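Local coordinates for protein putative ABC type-2 transporter (Thermotoga maritima MSB8, PDB 3CNI) that probably serves as the membrane component of an ABC-type transporter, of which this chain is one domain that binds calcium in the crystal, at residues Glu28-Asn33 with Glu103-Gln108; Ala58-Pro63 with Gly96-Leu101; Trp82-Thr87 with Ala147-Phe152; Ser111-Asp116 with Gln121-Pro126. All coordinates share one frame; numbering follows the deposited sequence.

Interaction 1. Residues Glu28-Asn33 with Glu103-Gln108; sequences EKALGN and ESLKVQ
The one flat side-chain group in this contact is the carboxamide of Gln108, and the methyl of Ala30 lies over one of its faces. That methyl sits toward the oxygen end, with Ala30 CB 3.5 Å from Gln108 OE1. The nitrogen end turns back on its own helix. There Gln108 NE2 makes weak hydrogen bonds to Ser104 OG (3.1 Å) and Ser104 O (3.4 Å), which help to set the tilt of the amide. Ala30 also meets Leu105. Its CB is 3.4 Å from Leu105 CD1, tighter than usual for two carbons. Leu105 CG stands opposite the backbone N (chi1 170°), and the two methyls then divide the work. CD1 goes to Ala30, while CD2 lies 3.9 Å from Leu31 CD1. The two leucines meet at a slant. Beyond them, Leu31 continues onto Ile15 and Ile60 of the sheet, and Leu105 onto Leu127. Helix 22-32 and helix 89-107 are thus packed side by side on one face of the sheet. The contact between them is apolar, apart from the amide oxygen resting on a methyl. It therefore depends on close fit and burial of carbon, with Ala30 small enough to let the helices come near.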
loop_
_atom_site.group_PDB
_atom_site.type_symbol
_atom_site.label_atom_id
_atom_site.label_comp_id
_atom_site.label_asym_id
_atom_site.label_seq_id
_atom_site.Cartn_x
_atom_site.Cartn_y
_atom_site.Cartn_z
ATOM N N GLU A 28 -3.260 -14.930 8.887
ATOM C CA GLU A 28 -4.259 -15.599 8.099
ATOM C C GLU A 28 -5.659 -15.121 8.432
ATOM O O GLU A 28 -6.497 -14.880 7.565
ATOM C CB GLU A 28 -4.218 -17.087 8.400
ATOM C CG GLU A 28 -5.251 -17.777 7.558
ATOM C CD GLU A 28 -5.423 -19.254 7.766
ATOM O OE1 GLU A 28 -4.537 -19.978 8.233
ATOM O OE2 GLU A 28 -6.514 -19.698 7.435
ATOM N N LYS A 29 -5.907 -15.067 9.739
ATOM C CA LYS A 29 -7.170 -14.583 10.301
ATOM C C LYS A 29 -7.479 -13.135 9.920
ATOM O O LYS A 29 -8.594 -12.777 9.577
ATOM C CB LYS A 29 -7.153 -14.664 11.828
ATOM C CG LYS A 29 -7.237 -16.043 12.445
ATOM C CD LYS A 29 -7.327 -15.933 14.014
ATOM C CE LYS A 29 -8.753 -15.933 14.514
ATOM N NZ LYS A 29 -9.208 -17.360 14.469
ATOM N N ALA A 30 -6.487 -12.281 10.053
ATOM C CA ALA A 30 -6.628 -10.872 9.682
ATOM C C ALA A 30 -6.966 -10.723 8.158
ATOM O O ALA A 30 -7.857 -9.959 7.737
ATOM C CB ALA A 30 -5.344 -10.110 10.029
ATOM N N LEU A 31 -6.225 -11.442 7.331
ATOM C CA LEU A 31 -6.433 -11.348 5.892
ATOM C C LEU A 31 -7.853 -11.823 5.558
ATOM O O LEU A 31 -8.553 -11.245 4.751
ATOM C CB LEU A 31 -5.392 -12.182 5.118
ATOM C CG LEU A 31 -4.052 -11.474 5.079
ATOM C CD1 LEU A 31 -2.915 -12.459 4.781
ATOM C CD2 LEU A 31 -4.136 -10.261 4.099
ATOM N N GLY A 32 -8.260 -12.873 6.231
ATOM C CA GLY A 32 -9.440 -13.645 5.845
ATOM C C GLY A 32 -10.731 -12.954 6.200
ATOM O O GLY A 32 -11.778 -13.287 5.668
ATOM N N ASN A 33 -10.631 -11.985 7.115
ATOM C CA ASN A 33 -11.778 -11.200 7.600
ATOM C C ASN A 33 -11.972 -10.073 6.647
ATOM O O ASN A 33 -12.955 -9.375 6.720
ATOM C CB ASN A 33 -11.570 -10.611 9.004
ATOM C CG ASN A 33 -11.781 -11.659 10.134
ATOM O OD1 ASN A 33 -11.051 -11.652 11.124
ATOM N ND2 ASN A 33 -12.769 -12.553 9.980
ATOM N N GLU A 103 -1.459 -3.592 3.472
ATOM C CA GLU A 103 -1.059 -2.442 4.349
ATOM C C GLU A 103 -1.801 -2.601 5.621
ATOM O O GLU A 103 -1.274 -2.472 6.729
ATOM C CB GLU A 103 -1.383 -1.091 3.719
ATOM C CG GLU A 103 -0.520 -0.748 2.557
ATOM C CD GLU A 103 0.941 -0.594 2.936
ATOM O OE1 GLU A 103 1.256 -0.486 4.148
ATOM O OE2 GLU A 103 1.782 -0.591 2.026
ATOM N N SER A 104 -3.050 -2.944 5.482
ATOM C CA SER A 104 -3.910 -2.984 6.692
ATOM C C SER A 104 -3.500 -4.120 7.643
ATOM O O SER A 104 -3.611 -4.044 8.857
ATOM C CB SER A 104 -5.383 -3.076 6.231
ATOM O OG SER A 104 -6.156 -3.463 7.320
ATOM N N LEU A 105 -2.966 -5.175 7.076
ATOM C CA LEU A 105 -2.497 -6.325 7.838
ATOM C C LEU A 105 -1.301 -5.951 8.724
ATOM O O LEU A 105 -1.094 -6.448 9.833
ATOM C CB LEU A 105 -2.108 -7.459 6.883
ATOM C CG LEU A 105 -1.378 -8.637 7.537
ATOM C CD1 LEU A 105 -2.255 -9.388 8.677
ATOM C CD2 LEU A 105 -0.818 -9.564 6.461
ATOM N N LYS A 106 -0.520 -5.011 8.218
ATOM C CA LYS A 106 0.676 -4.620 8.899
ATOM C C LYS A 106 0.278 -3.965 10.199
ATOM O O LYS A 106 0.924 -4.173 11.242
ATOM C CB LYS A 106 1.430 -3.604 8.084
ATOM C CG LYS A 106 1.999 -4.134 6.744
ATOM C CD LYS A 106 2.720 -2.994 6.066
ATOM C CE LYS A 106 3.232 -3.425 4.700
ATOM N NZ LYS A 106 3.580 -2.200 3.951
ATOM N N VAL A 107 -0.741 -3.105 10.076
ATOM C CA VAL A 107 -1.375 -2.455 11.211
ATOM C C VAL A 107 -1.980 -3.509 12.218
ATOM O O VAL A 107 -1.861 -3.401 13.446
ATOM C CB VAL A 107 -2.490 -1.410 10.735
ATOM C CG1 VAL A 107 -3.261 -0.841 11.972
ATOM C CG2 VAL A 107 -1.885 -0.283 9.925
ATOM N N GLN A 108 -2.606 -4.542 11.679
ATOM C CA GLN A 108 -3.243 -5.545 12.507
ATOM C C GLN A 108 -2.233 -6.514 13.112
ATOM O O GLN A 108 -2.620 -7.427 13.845
ATOM C CB GLN A 108 -4.317 -6.334 11.764
ATOM C CG GLN A 108 -5.501 -5.520 11.263
ATOM C CD GLN A 108 -6.427 -6.319 10.330
ATOM O OE1 GLN A 108 -7.166 -7.183 10.775
ATOM N NE2 GLN A 108 -6.371 -6.033 9.020
#

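Interaction 2. Residues Ala58-Pro63 with Gly96-Leu101; sequences AIIVIP and GTISSL. With CA (calcium ion), chain B.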
loop_
_atom_site.group_PDB
_atom_site.type_symbol
_atom_site.label_atom_id
_atom_site.label_comp_id
_atom_site.label_asym_id
_atom_site.label_seq_id
_atom_site.Cartn_x
_atom_site.Cartn_y
_atom_site.Cartn_z
ATOM N N ALA A 58 -5.749 -13.606 -6.752
ATOM C CA ALA A 58 -4.501 -13.762 -5.993
ATOM C C ALA A 58 -4.552 -14.894 -5.036
ATOM O O ALA A 58 -5.607 -15.198 -4.484
ATOM C CB ALA A 58 -4.208 -12.475 -5.211
ATOM N N ILE A 59 -3.371 -15.484 -4.816
ATOM C CA ILE A 59 -3.062 -16.337 -3.655
ATOM C C ILE A 59 -2.060 -15.589 -2.801
ATOM O O ILE A 59 -1.091 -15.120 -3.311
ATOM C CB ILE A 59 -2.391 -17.696 -4.057
ATOM C CG1 ILE A 59 -3.215 -18.430 -5.116
ATOM C CG2 ILE A 59 -2.150 -18.561 -2.825
ATOM C CD1 ILE A 59 -2.554 -19.678 -5.669
ATOM N N ILE A 60 -2.335 -15.473 -1.504
ATOM C CA ILE A 60 -1.394 -14.950 -0.498
ATOM C C ILE A 60 -0.763 -16.118 0.273
ATOM O O ILE A 60 -1.449 -16.979 0.747
ATOM C CB ILE A 60 -2.117 -13.947 0.432
ATOM C CG1 ILE A 60 -2.507 -12.687 -0.410
ATOM C CG2 ILE A 60 -1.249 -13.542 1.539
ATOM C CD1 ILE A 60 -3.514 -11.718 0.271
ATOM N N VAL A 61 0.553 -16.226 0.235
ATOM C CA VAL A 61 1.230 -17.321 0.912
ATOM C C VAL A 61 1.960 -16.804 2.126
ATOM O O VAL A 61 2.778 -15.855 2.047
ATOM C CB VAL A 61 2.217 -18.135 -0.023
ATOM C CG1 VAL A 61 2.857 -19.332 0.758
ATOM C CG2 VAL A 61 1.497 -18.592 -1.314
ATOM N N ILE A 62 1.615 -17.436 3.254
ATOM C CA ILE A 62 2.343 -17.256 4.537
ATOM C C ILE A 62 3.301 -18.431 4.655
ATOM O O ILE A 62 2.900 -19.501 5.088
ATOM C CB ILE A 62 1.389 -17.172 5.787
ATOM C CG1 ILE A 62 0.335 -16.079 5.576
ATOM C CG2 ILE A 62 2.171 -16.817 7.120
ATOM C CD1 ILE A 62 -1.031 -16.390 6.230
ATOM N N PRO A 63 4.563 -18.246 4.221
ATOM C CA PRO A 63 5.485 -19.363 4.201
ATOM C C PRO A 63 6.021 -19.683 5.574
ATOM O O PRO A 63 5.980 -18.853 6.478
ATOM C CB PRO A 63 6.641 -18.898 3.274
ATOM C CG PRO A 63 6.559 -17.457 3.222
ATOM C CD PRO A 63 5.222 -16.987 3.831
ATOM N N GLY A 96 -4.998 -2.888 -6.651
ATOM C CA GLY A 96 -5.060 -1.808 -5.675
ATOM C C GLY A 96 -5.736 -2.202 -4.381
ATOM O O GLY A 96 -5.298 -1.845 -3.303
ATOM N N THR A 97 -6.830 -2.926 -4.481
ATOM C CA THR A 97 -7.588 -3.350 -3.271
ATOM C C THR A 97 -6.825 -4.300 -2.401
ATOM O O THR A 97 -6.810 -4.137 -1.222
ATOM C CB THR A 97 -8.968 -3.989 -3.615
ATOM O OG1 THR A 97 -9.687 -3.078 -4.412
ATOM C CG2 THR A 97 -9.785 -4.185 -2.416
ATOM N N ILE A 98 -6.194 -5.296 -2.989
ATOM C CA ILE A 98 -5.407 -6.305 -2.224
ATOM C C ILE A 98 -4.149 -5.650 -1.630
ATOM O O ILE A 98 -3.730 -5.932 -0.498
ATOM C CB ILE A 98 -5.145 -7.592 -3.090
ATOM C CG1 ILE A 98 -6.476 -8.345 -3.208
ATOM C CG2 ILE A 98 -4.080 -8.489 -2.560
ATOM C CD1 ILE A 98 -6.600 -9.211 -4.457
ATOM N N SER A 99 -3.589 -4.706 -2.357
ATOM C CA SER A 99 -2.421 -4.008 -1.845
ATOM C C SER A 99 -2.766 -3.243 -0.583
ATOM O O SER A 99 -2.030 -3.171 0.356
ATOM C CB SER A 99 -1.910 -2.983 -2.837
ATOM O OG SER A 99 -1.438 -3.640 -3.940
ATOM N N SER A 100 -3.875 -2.574 -0.673
ATOM C CA SER A 100 -4.487 -1.864 0.436
ATOM C C SER A 100 -4.711 -2.788 1.624
ATOM O O SER A 100 -4.513 -2.434 2.788
ATOM C CB SER A 100 -5.800 -1.313 -0.061
ATOM O OG SER A 100 -6.392 -0.570 0.920
ATOM N N LEU A 101 -5.095 -4.016 1.323
ATOM C CA LEU A 101 -5.342 -5.012 2.394
ATOM C C LEU A 101 -4.043 -5.467 3.062
ATOM O O LEU A 101 -4.014 -5.699 4.245
ATOM C CB LEU A 101 -6.150 -6.229 1.872
ATOM C CG LEU A 101 -7.527 -5.889 1.275
ATOM C CD1 LEU A 101 -8.206 -7.145 0.742
ATOM C CD2 LEU A 101 -8.410 -5.165 2.271
HETATM CA CA CA B . 0.600 -2.910 -5.301
HETATM O O HOH W 1 1.320 -3.608 -3.167
HETATM O O HOH W 2 0.857 -5.095 -6.512
HETATM O O HOH W 3 1.294 -0.726 -4.661
HETATM O O HOH W 4 -1.217 -1.501 -5.681
#
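Ile98 reaches the strand with both of its branches. Its CD1 meets the methyl of Ala58, with Ile98 CD1 4.1 Å from Ala58 CB. Its other branch touches Ile60, with Ile98 CG2 4.3 Å from Ile60 CD1. The split follows from chi1 (-72°), which sets CG1 beside the backbone N and CG2 opposite it. Ala58 and Ile60 are two residues apart and point to the same side of strand 58-62, so one isoleucine can span them both. The contact is light and wholly apolar, and all three residues are buried. Around it, Trp82 touches both Ala58 and Ile98, and Val13 touches both Ile60 and Ile98. Strand 58-62 lies inside a mixed beta-sheet, parallel to strand 12-17 and antiparallel to strand 76-84. Helix 89-107 packs on one face of this sheet. The next residue of the helix, Ser99, turns away from the strand and binds calcium through OG at 2.6 Å. Four waters, at 2.3 to 2.5 Å from the calcium, and Glu146 bring the ligands to six. Ser99 OG is also hydrogen-bonded to Thr95 O one turn back, which probably helps to orient it toward the metal. Further round the helix, Ser100 OG is hydrogen-bonded to Ser100 OG of the second subunit, and Thr97 packs on Val107 of that subunit.

Interaction 3. Residues Trp82-Thr87 with Ala147-Phe152; sequences WYLRGT and AIMNVF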
loop_
_atom_site.group_PDB
_atom_site.type_symbol
_atom_site.label_atom_id
_atom_site.label_comp_id
_atom_site.label_asym_id
_atom_site.label_seq_id
_atom_site.Cartn_x
_atom_site.Cartn_y
_atom_site.Cartn_z
ATOM N N TRP A 82 -0.282 -13.521 -8.368
ATOM C CA TRP A 82 -1.397 -12.878 -9.033
ATOM C C TRP A 82 -1.768 -13.589 -10.281
ATOM O O TRP A 82 -0.917 -14.060 -10.977
ATOM C CB TRP A 82 -1.058 -11.431 -9.408
ATOM C CG TRP A 82 -0.698 -10.514 -8.274
ATOM C CD1 TRP A 82 0.571 -10.231 -7.807
ATOM C CD2 TRP A 82 -1.591 -9.677 -7.543
ATOM N NE1 TRP A 82 0.495 -9.300 -6.827
ATOM C CE2 TRP A 82 -0.818 -8.938 -6.641
ATOM C CE3 TRP A 82 -2.971 -9.462 -7.585
ATOM C CZ2 TRP A 82 -1.384 -8.002 -5.760
ATOM C CZ3 TRP A 82 -3.521 -8.555 -6.696
ATOM C CH2 TRP A 82 -2.727 -7.820 -5.823
ATOM N N TYR A 83 -3.063 -13.665 -10.541
ATOM C CA TYR A 83 -3.599 -14.341 -11.730
ATOM C C TYR A 83 -4.365 -13.325 -12.557
ATOM O O TYR A 83 -5.589 -13.096 -12.368
ATOM C CB TYR A 83 -4.510 -15.508 -11.369
ATOM C CG TYR A 83 -3.732 -16.648 -10.757
ATOM C CD1 TYR A 83 -3.473 -17.806 -11.486
ATOM C CD2 TYR A 83 -3.208 -16.543 -9.464
ATOM C CE1 TYR A 83 -2.737 -18.820 -10.953
ATOM C CE2 TYR A 83 -2.478 -17.574 -8.922
ATOM C CZ TYR A 83 -2.241 -18.700 -9.677
ATOM O OH TYR A 83 -1.507 -19.739 -9.186
ATOM N N LEU A 84 -3.616 -12.733 -13.480
ATOM C CA LEU A 84 -4.172 -11.779 -14.404
ATOM C C LEU A 84 -4.618 -12.482 -15.675
ATOM O O LEU A 84 -3.881 -13.263 -16.286
ATOM C CB LEU A 84 -3.173 -10.671 -14.735
ATOM C CG LEU A 84 -2.553 -9.947 -13.548
ATOM C CD1 LEU A 84 -1.638 -8.823 -14.154
ATOM C CD2 LEU A 84 -3.610 -9.438 -12.562
ATOM N N ARG A 85 -5.873 -12.240 -16.000
ATOM C CA ARG A 85 -6.486 -12.788 -17.189
ATOM C C ARG A 85 -7.012 -11.645 -18.000
ATOM O O ARG A 85 -8.101 -11.688 -18.509
ATOM C CB ARG A 85 -7.658 -13.681 -16.809
ATOM C CG ARG A 85 -7.279 -14.914 -16.001
ATOM C CD ARG A 85 -8.405 -15.383 -15.088
ATOM N NE ARG A 85 -7.932 -16.404 -14.141
ATOM C CZ ARG A 85 -7.831 -16.226 -12.835
ATOM N NH1 ARG A 85 -8.190 -15.077 -12.284
ATOM N NH2 ARG A 85 -7.407 -17.220 -12.065
ATOM N N GLY A 86 -6.237 -10.603 -18.070
ATOM C CA GLY A 86 -6.710 -9.350 -18.602
ATOM C C GLY A 86 -5.989 -8.205 -17.928
ATOM O O GLY A 86 -5.479 -8.318 -16.798
ATOM N N THR A 87 -5.980 -7.093 -18.643
ATOM C CA THR A 87 -5.229 -5.924 -18.251
ATOM C C THR A 87 -6.132 -4.708 -18.171
ATOM O O THR A 87 -5.780 -3.627 -18.652
ATOM C CB THR A 87 -4.041 -5.700 -19.192
ATOM O OG1 THR A 87 -4.464 -5.167 -20.451
ATOM C CG2 THR A 87 -3.306 -7.023 -19.418
ATOM N N ALA A 147 4.715 -3.892 -12.407
ATOM C CA ALA A 147 6.018 -4.076 -13.121
ATOM C C ALA A 147 5.759 -4.694 -14.466
ATOM O O ALA A 147 6.271 -4.258 -15.460
ATOM C CB ALA A 147 6.993 -4.963 -12.324
ATOM N N ILE A 148 4.948 -5.728 -14.491
ATOM C CA ILE A 148 4.692 -6.417 -15.755
ATOM C C ILE A 148 3.967 -5.487 -16.711
ATOM O O ILE A 148 4.237 -5.438 -17.889
ATOM C CB ILE A 148 3.923 -7.729 -15.605
ATOM C CG1 ILE A 148 4.814 -8.707 -14.871
ATOM C CG2 ILE A 148 3.639 -8.303 -17.001
ATOM C CD1 ILE A 148 6.110 -8.990 -15.636
HETATM N N MSE A 149 3.059 -4.714 -16.157
HETATM C CA MSE A 149 2.273 -3.819 -16.994
HETATM C C MSE A 149 3.123 -2.664 -17.457
HETATM O O MSE A 149 2.957 -2.228 -18.542
HETATM C CB MSE A 149 1.036 -3.314 -16.222
HETATM C CG MSE A 149 0.023 -4.421 -15.893
HETATM SE SE MSE A 149 -0.830 -5.035 -17.590
HETATM C CE MSE A 149 -0.564 -6.966 -17.272
ATOM N N ASN A 150 4.041 -2.183 -16.632
ATOM C CA ASN A 150 4.909 -1.023 -17.019
ATOM C C ASN A 150 5.916 -1.398 -18.094
ATOM O O ASN A 150 6.351 -0.538 -18.896
ATOM C CB ASN A 150 5.643 -0.357 -15.825
ATOM C CG ASN A 150 4.691 0.300 -14.850
ATOM O OD1 ASN A 150 3.617 0.806 -15.231
ATOM N ND2 ASN A 150 5.060 0.273 -13.542
ATOM N N VAL A 151 6.282 -2.683 -18.108
ATOM C CA VAL A 151 7.211 -3.222 -19.120
ATOM C C VAL A 151 6.549 -3.170 -20.467
ATOM O O VAL A 151 7.083 -2.538 -21.379
ATOM C CB VAL A 151 7.633 -4.696 -18.865
ATOM C CG1 VAL A 151 8.252 -5.341 -20.101
ATOM C CG2 VAL A 151 8.636 -4.768 -17.803
ATOM N N PHE A 152 5.407 -3.844 -20.553
ATOM C CA PHE A 152 4.683 -4.034 -21.794
ATOM C C PHE A 152 4.179 -2.724 -22.385
ATOM O O PHE A 152 4.306 -2.453 -23.578
ATOM C CB PHE A 152 3.573 -5.076 -21.576
ATOM C CG PHE A 152 4.138 -6.467 -21.502
ATOM C CD1 PHE A 152 5.019 -6.863 -22.519
ATOM C CD2 PHE A 152 3.902 -7.334 -20.445
ATOM C CE1 PHE A 152 5.631 -8.139 -22.518
ATOM C CE2 PHE A 152 4.498 -8.608 -20.421
ATOM C CZ PHE A 152 5.354 -9.018 -21.459
#
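Thr87 OG1 is hydrogen-bonded to Tyr153 OH, just past the end of helix 145-152, while the carbon side of Thr87 lies against Met149 of that helix. The polar bond and the apolar contact thus use different branches of one threonine. At chi1 75° OG1 lies between the backbone N and the carbonyl carbon, and CG2 is left beside the N. Met149 is a selenomethionine here, so its heavy atom is a selenium put in place of sulfur. That SE lies 3.6 Å from Thr87 CB. The terminal methyl comes closer still, with Met149 CE 3.5 Å from Thr87 CG2, a tight pair. The two side chains cross at an angle. Met149 is bent at chi2 (-69°) and again beyond it, and the bends carry CE round to a second partner. Here Met149 CE and Leu84 CD1 meet end to end at 3.8 Å. The methyl therefore touches both the last residue of strand 76-84 and the loop that follows it. Leu135 of strand 127-135 touches both Thr87 and Met149, and Leu84 packs on Thr133 and Pro145. Phe124 of the second subunit also packs on Met149. The C-terminal helix 145-152 is in this way set against the end of strand 76-84, with strand 127-135 beside both.

Interaction 4. Residues Ser111-Asp116 with Gln121-Pro126; sequences SFLLND and QLLFDP
Leu113 lies over Leu122, Leu123 and Pro126, touching them with CD1 and CB. Leu113 CD1 is 3.9 Å from Leu122 CB. The same methyl lies against the proline ring, with Leu113 CD1 4.1 Å from Pro126 CB. Nearer the backbone, Leu113 CB meets Leu123 CD2 at 4.1 Å. CG of Leu113 stands opposite the carbonyl carbon (chi1 -55°), and chi2 (176°) then extends CD1 toward the facing residues. Leu114 adds a looser contact at the margin. Its CB points away from residues 121-126, yet one branch still passes near them, Leu114 CD2 lying 4.3 Å from Leu123 CD1. The side-chain contacts are all between carbon atoms, and most of the residues are buried. The packing extends outward through Leu122, which touches Lys75, and Leu123, which touches Ala110. Asp125 faces elsewhere, forming a salt bridge with Lys75 and a hydrogen bond to Asn150 of the second subunit. Leu114 also packs on Leu89 of that subunit. Both segments belong to the irregular connection between helix 89-107 and strand 127-135. The arrangement is that of a long helix-to-strand loop folded back on itself around a small leucine cluster, at the interface with the second subunit.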
loop_
_atom_site.group_PDB
_atom_site.type_symbol
_atom_site.label_atom_id
_atom_site.label_comp_id
_atom_site.label_asym_id
_atom_site.label_seq_id
_atom_site.Cartn_x
_atom_site.Cartn_y
_atom_site.Cartn_z
ATOM N N SER A 111 0.514 -4.826 17.569
ATOM C CA SER A 111 0.491 -5.052 19.023
ATOM C C SER A 111 1.396 -6.199 19.399
ATOM O O SER A 111 1.863 -6.331 20.593
ATOM C CB SER A 111 -0.906 -5.462 19.511
ATOM O OG SER A 111 -1.741 -4.366 19.754
ATOM N N PHE A 112 1.630 -7.070 18.416
ATOM C CA PHE A 112 2.371 -8.278 18.670
ATOM C C PHE A 112 3.876 -7.980 18.545
ATOM O O PHE A 112 4.725 -8.768 18.921
ATOM C CB PHE A 112 1.867 -9.402 17.745
ATOM C CG PHE A 112 0.327 -9.374 17.473
ATOM C CD1 PHE A 112 -0.179 -9.623 16.209
ATOM C CD2 PHE A 112 -0.575 -9.116 18.476
ATOM C CE1 PHE A 112 -1.541 -9.600 15.957
ATOM C CE2 PHE A 112 -1.939 -9.117 18.229
ATOM C CZ PHE A 112 -2.407 -9.354 16.978
ATOM N N LEU A 113 4.161 -6.796 18.085
ATOM C CA LEU A 113 5.537 -6.404 17.892
ATOM C C LEU A 113 5.978 -5.479 18.977
ATOM O O LEU A 113 7.090 -4.954 18.937
ATOM C CB LEU A 113 5.703 -5.747 16.534
ATOM C CG LEU A 113 5.239 -6.572 15.333
ATOM C CD1 LEU A 113 5.370 -5.741 14.056
ATOM C CD2 LEU A 113 6.011 -7.899 15.270
ATOM N N LEU A 114 5.118 -5.275 19.963
ATOM C CA LEU A 114 5.429 -4.324 21.052
ATOM C C LEU A 114 6.303 -4.969 22.112
ATOM O O LEU A 114 6.836 -4.286 22.974
ATOM C CB LEU A 114 4.156 -3.741 21.691
ATOM C CG LEU A 114 3.353 -2.793 20.804
ATOM C CD1 LEU A 114 2.012 -2.453 21.514
ATOM C CD2 LEU A 114 4.174 -1.529 20.405
ATOM N N ASN A 115 6.536 -6.262 21.961
ATOM C CA ASN A 115 7.091 -7.094 23.073
ATOM C C ASN A 115 8.638 -6.852 23.319
ATOM O O ASN A 115 9.057 -6.437 24.401
ATOM C CB ASN A 115 6.814 -8.617 22.870
ATOM C CG ASN A 115 5.327 -8.947 22.439
ATOM O OD1 ASN A 115 4.970 -10.132 22.201
ATOM N ND2 ASN A 115 4.481 -7.900 22.330
ATOM N N ASP A 116 9.440 -7.138 22.281
ATOM C CA ASP A 116 10.918 -6.948 22.270
ATOM C C ASP A 116 11.315 -5.560 21.764
ATOM O O ASP A 116 10.531 -4.873 21.128
ATOM C CB ASP A 116 11.644 -7.958 21.309
ATOM C CG ASP A 116 11.618 -9.405 21.779
ATOM O OD1 ASP A 116 11.647 -9.620 23.008
ATOM O OD2 ASP A 116 11.693 -10.320 20.919
ATOM N N GLN A 121 11.564 -1.959 14.869
ATOM C CA GLN A 121 11.642 -1.560 13.418
ATOM C C GLN A 121 10.422 -2.069 12.687
ATOM O O GLN A 121 9.782 -1.392 11.811
ATOM C CB GLN A 121 12.874 -2.222 12.747
ATOM C CG GLN A 121 13.872 -2.902 13.752
ATOM N N LEU A 122 10.166 -3.326 13.061
ATOM C CA LEU A 122 9.146 -4.087 12.348
ATOM C C LEU A 122 7.787 -3.400 12.430
ATOM O O LEU A 122 6.938 -3.637 11.676
ATOM C CB LEU A 122 9.051 -5.509 12.906
ATOM C CG LEU A 122 10.286 -6.393 12.720
ATOM C CD1 LEU A 122 10.106 -7.724 13.435
ATOM C CD2 LEU A 122 10.578 -6.608 11.243
ATOM N N LEU A 123 7.689 -2.500 13.385
ATOM C CA LEU A 123 6.468 -1.786 13.600
ATOM C C LEU A 123 6.043 -1.130 12.326
ATOM O O LEU A 123 4.924 -1.283 11.908
ATOM C CB LEU A 123 6.648 -0.741 14.681
ATOM C CG LEU A 123 6.240 -1.143 16.083
ATOM C CD1 LEU A 123 6.284 0.054 17.007
ATOM C CD2 LEU A 123 4.880 -1.738 16.047
ATOM N N PHE A 124 6.955 -0.397 11.719
ATOM C CA PHE A 124 6.675 0.343 10.522
ATOM C C PHE A 124 6.799 -0.487 9.269
ATOM O O PHE A 124 6.124 -0.243 8.314
ATOM C CB PHE A 124 7.581 1.542 10.424
ATOM C CG PHE A 124 7.353 2.547 11.474
ATOM C CD1 PHE A 124 7.910 2.410 12.712
ATOM C CD2 PHE A 124 6.596 3.643 11.230
ATOM C CE1 PHE A 124 7.693 3.347 13.687
ATOM C CE2 PHE A 124 6.382 4.573 12.203
ATOM C CZ PHE A 124 6.936 4.423 13.430
ATOM N N ASP A 125 7.597 -1.521 9.327
ATOM C CA ASP A 125 7.895 -2.272 8.162
ATOM C C ASP A 125 8.147 -3.707 8.492
ATOM O O ASP A 125 9.248 -4.156 8.516
ATOM C CB ASP A 125 9.083 -1.671 7.470
ATOM C CG ASP A 125 9.215 -2.119 6.055
ATOM O OD1 ASP A 125 8.226 -2.564 5.460
ATOM O OD2 ASP A 125 10.321 -2.016 5.534
ATOM N N PRO A 126 7.079 -4.430 8.704
ATOM C CA PRO A 126 7.151 -5.748 9.279
ATOM C C PRO A 126 7.281 -6.792 8.218
ATOM O O PRO A 126 7.705 -7.874 8.527
ATOM C CB PRO A 126 5.809 -5.870 9.951
ATOM C CG PRO A 126 4.990 -4.962 9.241
ATOM C CD PRO A 126 5.802 -3.810 9.021
#

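In the fold
From the N terminus, helix 22-32 opens interaction 1, which closes when helix 89-107 comes alongside it. Interaction 2 is nested inside that loop and ties central strand 58-62 to the same helix, 89-107. Interaction 3 opens at the end of strand 76-84 and closes only at the C-terminal helix 145-152, so it crosses both 1 and 2. Interaction 4 follows 1 and 2 in series and is nested inside 3, folding up the loop before strand 127-135. Interactions 1 and 2 touch where helix 22-32 meets strand 58-62, 2 and 3 where helix 89-107 meets strand 76-84, 1 and 4 through Lys106 and Pro126. Interactions 3 and 4 lie at opposite ends, their centres about 33 Å apart.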